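PDB 1A7S: heparin binding protein from Homo sapiens, which kills Gram-negative bacteria, binds heparin and attracts monocytes and fibroblasts as a neutrophil granule glycoprotein built on the serine protease fold. Local coordinates for residues V53-Y58 with S103-L108; L87-L92 with V188-L193. One frame throughout, in Å; residues are numbered along the deposited sequence.

Interaction 1 of 2, residues V53-Y58 with S103-L108; sequences VVLGAY and SSVTIL. With EOH (ethanol), chain E.
The carbonyl oxygen of Gly56, on the residue lying closest to Ser104, takes two hydroxyl partners. One is Ser67 OG; the other is the ethanol, whose O donates to Gly56 O over 2.9 Å. The ethanol probably came from the crystallisation liquor, and the placing of its methyl end is doubtful. In the conformer described, Ser104 OG also bonds to Ser67 OG, so Ser67 joins the two chain segments indirectly. The direct backbone approach is a CA-H...O contact, Gly56 CA to Ser104 O at 3.4 Å with 148° at the hydrogen. The two CA atoms, of Gly56 and Ser104, are only 4.9 Å apart, and Gly56 has a positive phi of 74° where strand 51-55 gives way to a loop.

Val105 supplies the apolar half, its two branches dividing the work. Val105 CG2 lies beside its own backbone N, 3.5 Å from Gly56 N. Val105 CG1, anti to that N (chi1 175°), reaches Leu55 CD1 at 3.9 Å, and the leucine and valine side chains run roughly perpendicular. Leu30 of strand 23-32 touches both Leu55 and Val105.

Strand 51-55 belongs to the N-terminal barrel of the chymotrypsin-like fold, and loop 103-108 leads on towards the second. With one CA-H...O contact and methyl packing as its direct links, the contact depends on close shape fit, while conventional hydrogen bonding passes through the bridging Ser67 hydroxyl.

Interaction 2 of 2, residues L87-L92 with V188-L193; sequences LNDLML and VASFSL
Asp89 meets Ser190 through the shortest approach between the segments: Ser190 OG donates to Asp89 OD2 over 2.7 Å in the serine conformer described. The carboxylate reaches the serine with CG anti to the backbone N of Asp89 (chi1 -170°), and OD2 accepts the bond with its anti lone pair, the one turned away from OD1. Ser41 OG is a second partner of OD2, so two hydroxyls fix this oxygen. The CA atoms of Asp89 and Ser190 are 6.5 Å apart, too far for sheet pairing, so side chains make the junction. The backbone around Asp89 forms an inverse gamma turn, and its carbonyl O bonds to Thr204 OG1 while Val188 CG1 packs 4.2 Å from Asp89 O.

At Leu90 the contact becomes apolar. Leu90 CD1 meets Val188 CG2 at 4.0 Å, the two side chains crossing at about a right angle, and Met37 touches both, with Trp212 of helix 210-218 against Leu90. Next to Ser190 in sequence, the Phe191 ring has Ser190 OG in its plane, at the edge, and Ser190 and Phe191 form a classic beta bulge opposite Phe202.

By family comparison, Asp89 and Ser190 correspond to the catalytic-triad aspartate and the conserved serine that bonds to it in chymotrypsin-like proteases; with Ser41 at the usual histidine position the triad is incomplete, in keeping with a serine protease homolog.

In the fold
Both contacts are buried and both reach the closed barrel of strands 15-20 to 91-95, yet their centres lie 21 Å apart, on opposite sides of the chain's centre. Interaction 1 stays with that barrel, setting the end of strand 51-55 against the loop that follows strand 91-95. Interaction 2 brings the approach to strand 91-95 against strand 184-192 of the other sheet, and so spans the two halves of the fold. The chemistry differs accordingly: methyl packing and a CA-H...O contact at 53-58 with 103-108, against a direct carboxylate-hydroxyl bond backed by one leucine-valine methyl contact at 87-92 with 188-193. Their nearest atoms remain about 8 Å apart.

Interaction 1 of 2, residues V53-Y58 with S103-L108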
ATOM      1  N   VAL A  53      10.726  -1.719   7.946  1.00  8.94           N
ATOM      2  CA  VAL A  53       9.279  -1.666   7.939  1.00  8.82           C
ATOM      3  C   VAL A  53       8.810  -1.236   9.318  1.00  8.80           C
ATOM      4  O   VAL A  53       9.188  -1.883  10.282  1.00 10.63           O
ATOM      5  CB  VAL A  53       8.625  -3.022   7.583  1.00  9.58           C
ATOM      6  CG1 VAL A  53       7.113  -2.941   7.692  1.00 13.09           C
ATOM      7  CG2 VAL A  53       9.078  -3.466   6.202  1.00 11.77           C
ATOM      8  N   VAL A  54       8.018  -0.181   9.388  1.00  8.24           N
ATOM      9  CA  VAL A  54       7.454   0.300  10.615  1.00  8.67           C
ATOM     10  C   VAL A  54       5.944   0.132  10.612  1.00  8.01           C
ATOM     11  O   VAL A  54       5.258   0.645   9.727  1.00  8.72           O
ATOM     12  CB  VAL A  54       7.801   1.795  10.840  1.00  9.65           C
ATOM     13  CG1 VAL A  54       7.287   2.252  12.210  1.00 11.79           C
ATOM     14  CG2 VAL A  54       9.288   2.021  10.766  1.00 10.79           C
ATOM     15  N   LEU A  55       5.447  -0.610  11.585  1.00  8.21           N
ATOM     16  CA  LEU A  55       4.016  -0.810  11.830  1.00  7.62           C
ATOM     17  C   LEU A  55       3.602  -0.054  13.082  1.00  7.66           C
ATOM     18  O   LEU A  55       4.448   0.183  13.968  1.00  8.59           O
ATOM     19  CB  LEU A  55       3.732  -2.294  12.006  1.00  8.12           C
ATOM     20  CG  LEU A  55       4.191  -3.235  10.881  1.00  9.27           C
ATOM     21  CD1 LEU A  55       3.731  -4.660  11.223  1.00 11.82           C
ATOM     22  CD2 LEU A  55       3.656  -2.782   9.558  1.00 11.04           C
ATOM     23  N   GLY A  56       2.345   0.269  13.232  1.00  7.78           N
ATOM     24  CA  GLY A  56       1.864   0.955  14.400  1.00  8.10           C
ATOM     25  C   GLY A  56       2.213   2.432  14.480  1.00  8.03           C
ATOM     26  O   GLY A  56       2.008   3.040  15.528  1.00  8.95           O
ATOM     27  N   ALA A  57       2.715   3.021  13.389  1.00  8.28           N
ATOM     28  CA  ALA A  57       3.070   4.424  13.436  1.00  8.65           C
ATOM     29  C   ALA A  57       1.861   5.329  13.281  1.00  7.59           C
ATOM     30  O   ALA A  57       0.876   4.969  12.644  1.00  9.40           O
ATOM     31  CB  ALA A  57       4.045   4.736  12.322  1.00  9.37           C
ATOM     32  N   TYR A  58       1.997   6.545  13.807  1.00  7.54           N
ATOM     33  CA  TYR A  58       1.016   7.601  13.577  1.00  7.17           C
ATOM     34  C   TYR A  58       1.752   8.816  13.022  1.00  7.21           C
ATOM     35  O   TYR A  58       1.540   9.179  11.832  1.00  7.99           O
ATOM     36  CB  TYR A  58       0.210   7.925  14.815  1.00  7.99           C
ATOM     37  CG  TYR A  58      -0.782   9.045  14.655  1.00  8.18           C
ATOM     38  CD1 TYR A  58      -1.803   8.864  13.737  1.00 10.59           C
ATOM     39  CD2 TYR A  58      -0.665  10.226  15.355  1.00  9.16           C
ATOM     40  CE1 TYR A  58      -2.738   9.787  13.496  1.00 11.32           C
ATOM     41  CE2 TYR A  58      -1.679  11.238  15.099  1.00 10.32           C
ATOM     42  CZ  TYR A  58      -2.649  10.967  14.153  1.00 11.11           C
ATOM     43  OH  TYR A  58      -3.675  11.933  13.914  1.00 13.46           O
ATOM     44  N   SER A 103      -3.756  -3.206  19.368  1.00 13.40           N
ATOM     45  CA  SER A 103      -4.760  -2.223  18.905  1.00 13.88           C
ATOM     46  C   SER A 103      -4.180  -1.323  17.826  1.00 10.95           C
ATOM     47  O   SER A 103      -4.961  -0.701  17.067  1.00 12.61           O
ATOM     48  CB  SER A 103      -5.195  -1.430  20.155  1.00 16.12           C
ATOM     49  OG  SER A 103      -4.079  -0.769  20.709  1.00 18.33           O
ATOM     50  N   SER A 104      -2.858  -1.246  17.686  1.00 10.39           N
ATOM     51  CA  SER A 104      -2.289  -0.344  16.631  1.00  9.99           C
ATOM     52  C   SER A 104      -1.726  -1.102  15.426  1.00  8.20           C
ATOM     53  O   SER A 104      -1.271  -0.431  14.516  1.00  8.53           O
ATOM     54  CB  SER A 104      -1.130   0.480  17.252  1.00 10.76           C
ATOM     55  OG  SER A 104      -1.582   1.322  18.257  0.50 15.40           O
ATOM     56  N   VAL A 105      -1.740  -2.423  15.483  1.00  8.36           N
ATOM     57  CA  VAL A 105      -1.163  -3.254  14.404  1.00  8.40           C
ATOM     58  C   VAL A 105      -2.129  -4.424  14.157  1.00  9.28           C
ATOM     59  O   VAL A 105      -2.306  -5.323  14.995  1.00 10.19           O
ATOM     60  CB  VAL A 105       0.215  -3.762  14.769  1.00  9.10           C
ATOM     61  CG1 VAL A 105       0.743  -4.718  13.687  1.00 10.23           C
ATOM     62  CG2 VAL A 105       1.221  -2.617  14.966  1.00 10.81           C
ATOM     63  N   THR A 106      -2.730  -4.414  12.965  1.00  8.44           N
ATOM     64  CA  THR A 106      -3.667  -5.447  12.571  1.00  8.42           C
ATOM     65  C   THR A 106      -3.373  -5.869  11.120  1.00  7.36           C
ATOM     66  O   THR A 106      -2.637  -5.207  10.395  1.00  9.06           O
ATOM     67  CB  THR A 106      -5.142  -4.856  12.560  1.00 10.32           C
ATOM     68  OG1 THR A 106      -5.179  -3.842  11.550  1.00 11.78           O
ATOM     69  CG2 THR A 106      -5.561  -4.375  13.884  1.00 12.94           C
ATOM     70  N   ILE A 107      -3.955  -6.997  10.754  1.00  7.71           N
ATOM     71  CA  ILE A 107      -3.803  -7.566   9.425  1.00  6.79           C
ATOM     72  C   ILE A 107      -4.993  -7.113   8.574  1.00  7.75           C
ATOM     73  O   ILE A 107      -6.157  -7.199   8.947  1.00 10.59           O
ATOM     74  CB  ILE A 107      -3.739  -9.100   9.503  1.00  7.52           C
ATOM     75  CG1 ILE A 107      -2.445  -9.542  10.202  1.00 10.01           C
ATOM     76  CG2 ILE A 107      -3.960  -9.770   8.167  1.00  9.17           C
ATOM     77  CD1 ILE A 107      -2.465 -11.028  10.621  1.00 10.25           C
ATOM     78  N   LEU A 108      -4.682  -6.716   7.340  1.00  6.80           N
ATOM     79  CA  LEU A 108      -5.684  -6.321   6.354  1.00  6.87           C
ATOM     80  C   LEU A 108      -6.030  -7.556   5.486  1.00  6.61           C
ATOM     81  O   LEU A 108      -5.140  -8.111   4.866  1.00  7.61           O
ATOM     82  CB  LEU A 108      -5.074  -5.255   5.425  1.00  7.28           C
ATOM     83  CG  LEU A 108      -5.982  -4.710   4.328  1.00  7.75           C
ATOM     84  CD1 LEU A 108      -7.219  -4.071   4.891  1.00  9.96           C
ATOM     85  CD2 LEU A 108      -5.217  -3.704   3.480  1.00  8.82           C
TER
HETATM   86  C1  EOH E 417      -1.555   4.766  14.588  1.00 14.96           C
HETATM   87  C2  EOH E 417      -1.768   5.300  13.289  1.00 22.87           C
HETATM   88  O   EOH E 417      -0.630   4.231  15.510  1.00 21.95           O

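Interaction 2 of 2, residues L87-L92 with V188-L193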
ATOM      1  N   LEU A  87       3.643  -3.280 -14.884  1.00 13.20           N
ATOM      2  CA  LEU A  87       2.767  -4.469 -14.764  1.00 13.47           C
ATOM      3  C   LEU A  87       3.169  -5.347 -13.584  1.00 11.53           C
ATOM      4  O   LEU A  87       4.391  -5.494 -13.311  1.00 11.79           O
ATOM      5  CB  LEU A  87       2.912  -5.351 -16.009  1.00 17.34           C
ATOM      6  CG  LEU A  87       2.100  -5.035 -17.218  1.00 23.46           C
ATOM      7  CD1 LEU A  87       2.382  -6.128 -18.236  1.00 31.55           C
ATOM      8  CD2 LEU A  87       0.658  -4.712 -17.027  1.00 19.45           C
ATOM      9  N   ASN A  88       2.223  -5.920 -12.933  1.00 11.83           N
ATOM     10  CA  ASN A  88       2.466  -6.827 -11.823  1.00 10.47           C
ATOM     11  C   ASN A  88       3.235  -6.157 -10.735  1.00  9.60           C
ATOM     12  O   ASN A  88       4.197  -6.679 -10.188  1.00 10.15           O
ATOM     13  CB  ASN A  88       3.099  -8.094 -12.317  1.00 11.71           C
ATOM     14  CG  ASN A  88       2.262  -8.913 -13.297  1.00 14.87           C
ATOM     15  OD1 ASN A  88       1.154  -8.591 -13.631  1.00 14.17           O
ATOM     16  ND2 ASN A  88       2.878 -10.024 -13.712  1.00 31.12           N
ATOM     17  N   ASP A  89       2.803  -4.937 -10.394  1.00 10.24           N
ATOM     18  CA  ASP A  89       3.487  -4.073  -9.435  1.00  8.87           C
ATOM     19  C   ASP A  89       3.115  -4.433  -8.015  1.00  8.17           C
ATOM     20  O   ASP A  89       2.299  -3.807  -7.364  1.00  9.26           O
ATOM     21  CB  ASP A  89       3.215  -2.611  -9.744  1.00  9.80           C
ATOM     22  CG  ASP A  89       4.121  -1.684  -8.910  1.00 10.05           C
ATOM     23  OD1 ASP A  89       4.994  -2.243  -8.201  1.00  8.92           O
ATOM     24  OD2 ASP A  89       3.970  -0.476  -9.030  1.00  9.43           O
ATOM     25  N   LEU A  90       3.764  -5.483  -7.524  1.00  8.78           N
ATOM     26  CA  LEU A  90       3.367  -6.136  -6.290  1.00  9.12           C
ATOM     27  C   LEU A  90       4.613  -6.812  -5.689  1.00  8.60           C
ATOM     28  O   LEU A  90       5.347  -7.525  -6.359  1.00 10.64           O
ATOM     29  CB  LEU A  90       2.284  -7.125  -6.523  1.00 11.56           C
ATOM     30  CG  LEU A  90       1.817  -7.991  -5.284  1.00 14.64           C
ATOM     31  CD1 LEU A  90       1.117  -7.097  -4.405  1.00 16.98           C
ATOM     32  CD2 LEU A  90       0.958  -9.148  -5.813  1.00 17.96           C
ATOM     33  N   MET A  91       4.841  -6.541  -4.404  1.00  8.58           N
ATOM     34  CA  MET A  91       5.972  -7.123  -3.707  1.00  9.10           C
ATOM     35  C   MET A  91       5.537  -7.539  -2.331  1.00  7.94           C
ATOM     36  O   MET A  91       4.833  -6.750  -1.679  1.00  9.25           O
ATOM     37  CB  MET A  91       7.134  -6.139  -3.659  1.00 10.56           C
ATOM     38  CG  MET A  91       8.386  -6.789  -3.006  1.00 12.37           C
ATOM     39  SD  MET A  91       9.823  -6.012  -3.375  0.50 14.12           S
ATOM     40  CE  MET A  91      10.098  -6.191  -5.120  0.50 14.40           C
ATOM     41  N   LEU A  92       5.955  -8.687  -1.878  1.00  7.59           N
ATOM     42  CA  LEU A  92       5.738  -9.131  -0.517  1.00  6.98           C
ATOM     43  C   LEU A  92       7.075  -9.091   0.221  1.00  7.44           C
ATOM     44  O   LEU A  92       8.058  -9.640  -0.255  1.00  8.64           O
ATOM     45  CB  LEU A  92       5.155 -10.564  -0.494  1.00  8.74           C
ATOM     46  CG  LEU A  92       3.830 -10.697  -1.235  1.00 13.34           C
ATOM     47  CD1 LEU A  92       3.249 -12.121  -0.973  1.00 18.01           C
ATOM     48  CD2 LEU A  92       2.809  -9.676  -0.906  1.00 13.08           C
ATOM     49  N   VAL A 188      -3.001  -2.103  -4.629  1.00  6.86           N
ATOM     50  CA  VAL A 188      -1.721  -1.638  -4.121  1.00  7.00           C
ATOM     51  C   VAL A 188      -1.326  -0.407  -4.964  1.00  6.79           C
ATOM     52  O   VAL A 188      -1.252  -0.520  -6.179  1.00  7.63           O
ATOM     53  CB  VAL A 188      -0.629  -2.711  -4.232  1.00  7.73           C
ATOM     54  CG1 VAL A 188       0.734  -2.133  -3.879  1.00  8.57           C
ATOM     55  CG2 VAL A 188      -0.950  -3.882  -3.292  1.00  9.84           C
ATOM     56  N   ALA A 189      -1.130   0.754  -4.323  1.00  6.92           N
ATOM     57  CA  ALA A 189      -0.874   1.956  -5.101  1.00  7.00           C
ATOM     58  C   ALA A 189       0.354   1.821  -5.967  1.00  7.49           C
ATOM     59  O   ALA A 189       1.444   1.439  -5.501  1.00  7.87           O
ATOM     60  CB  ALA A 189      -0.759   3.171  -4.169  1.00  7.99           C
ATOM     61  N   SER A 190       0.198   2.101  -7.255  1.00  7.44           N
ATOM     62  CA  SER A 190       1.251   1.921  -8.226  1.00  8.08           C
ATOM     63  C   SER A 190       1.696   3.192  -8.876  1.00  8.01           C
ATOM     64  O   SER A 190       2.870   3.585  -8.759  1.00  9.49           O
ATOM     65  CB  SER A 190       0.936   0.850  -9.216  1.00  9.38           C
ATOM     66  OG  SER A 190       1.846   0.616 -10.207  0.50  3.86           O
ATOM     67  N   PHE A 191       0.835   3.872  -9.617  1.00  7.74           N
ATOM     68  CA  PHE A 191       1.226   5.104 -10.280  1.00  8.66           C
ATOM     69  C   PHE A 191       0.019   5.959 -10.553  1.00  8.94           C
ATOM     70  O   PHE A 191      -1.121   5.497 -10.510  1.00  9.71           O
ATOM     71  CB  PHE A 191       2.024   4.803 -11.557  1.00 10.49           C
ATOM     72  CG  PHE A 191       1.205   4.156 -12.667  1.00 11.85           C
ATOM     73  CD1 PHE A 191       1.020   2.797 -12.741  1.00 11.80           C
ATOM     74  CD2 PHE A 191       0.593   4.927 -13.663  1.00 14.19           C
ATOM     75  CE1 PHE A 191       0.269   2.197 -13.740  1.00 12.40           C
ATOM     76  CE2 PHE A 191      -0.136   4.326 -14.669  1.00 15.45           C
ATOM     77  CZ  PHE A 191      -0.312   2.935 -14.709  1.00 14.38           C
ATOM     78  N   SER A 192       0.247   7.198 -10.957  1.00  9.79           N
ATOM     79  CA  SER A 192      -0.781   8.030 -11.592  1.00 13.13           C
ATOM     80  C   SER A 192      -0.007   8.895 -12.649  1.00 17.07           C
ATOM     81  O   SER A 192       1.233   8.980 -12.516  1.00 20.93           O
ATOM     82  CB  SER A 192      -1.518   8.900 -10.644  1.00 14.51           C
ATOM     83  OG  SER A 192      -0.699   9.714  -9.822  1.00 16.08           O
ATOM     84  N   LEU A 193      -0.737   9.445 -13.550  1.00 22.59           N
ATOM     85  CA  LEU A 193      -0.097  10.321 -14.578  1.00 25.71           C
ATOM     86  C   LEU A 193      -0.589  11.726 -14.334  1.00 27.26           C
ATOM     87  O   LEU A 193      -1.712  12.012 -13.901  1.00 29.35           O
ATOM     88  CB  LEU A 193      -0.447   9.791 -15.980  1.00 29.16           C
ATOM     89  CG  LEU A 193      -0.253   8.286 -16.167  1.00 31.45           C
ATOM     90  CD1 LEU A 193      -1.075   7.779 -17.326  1.00 34.24           C
ATOM     91  CD2 LEU A 193       1.213   7.888 -16.273  1.00 34.14           C
TER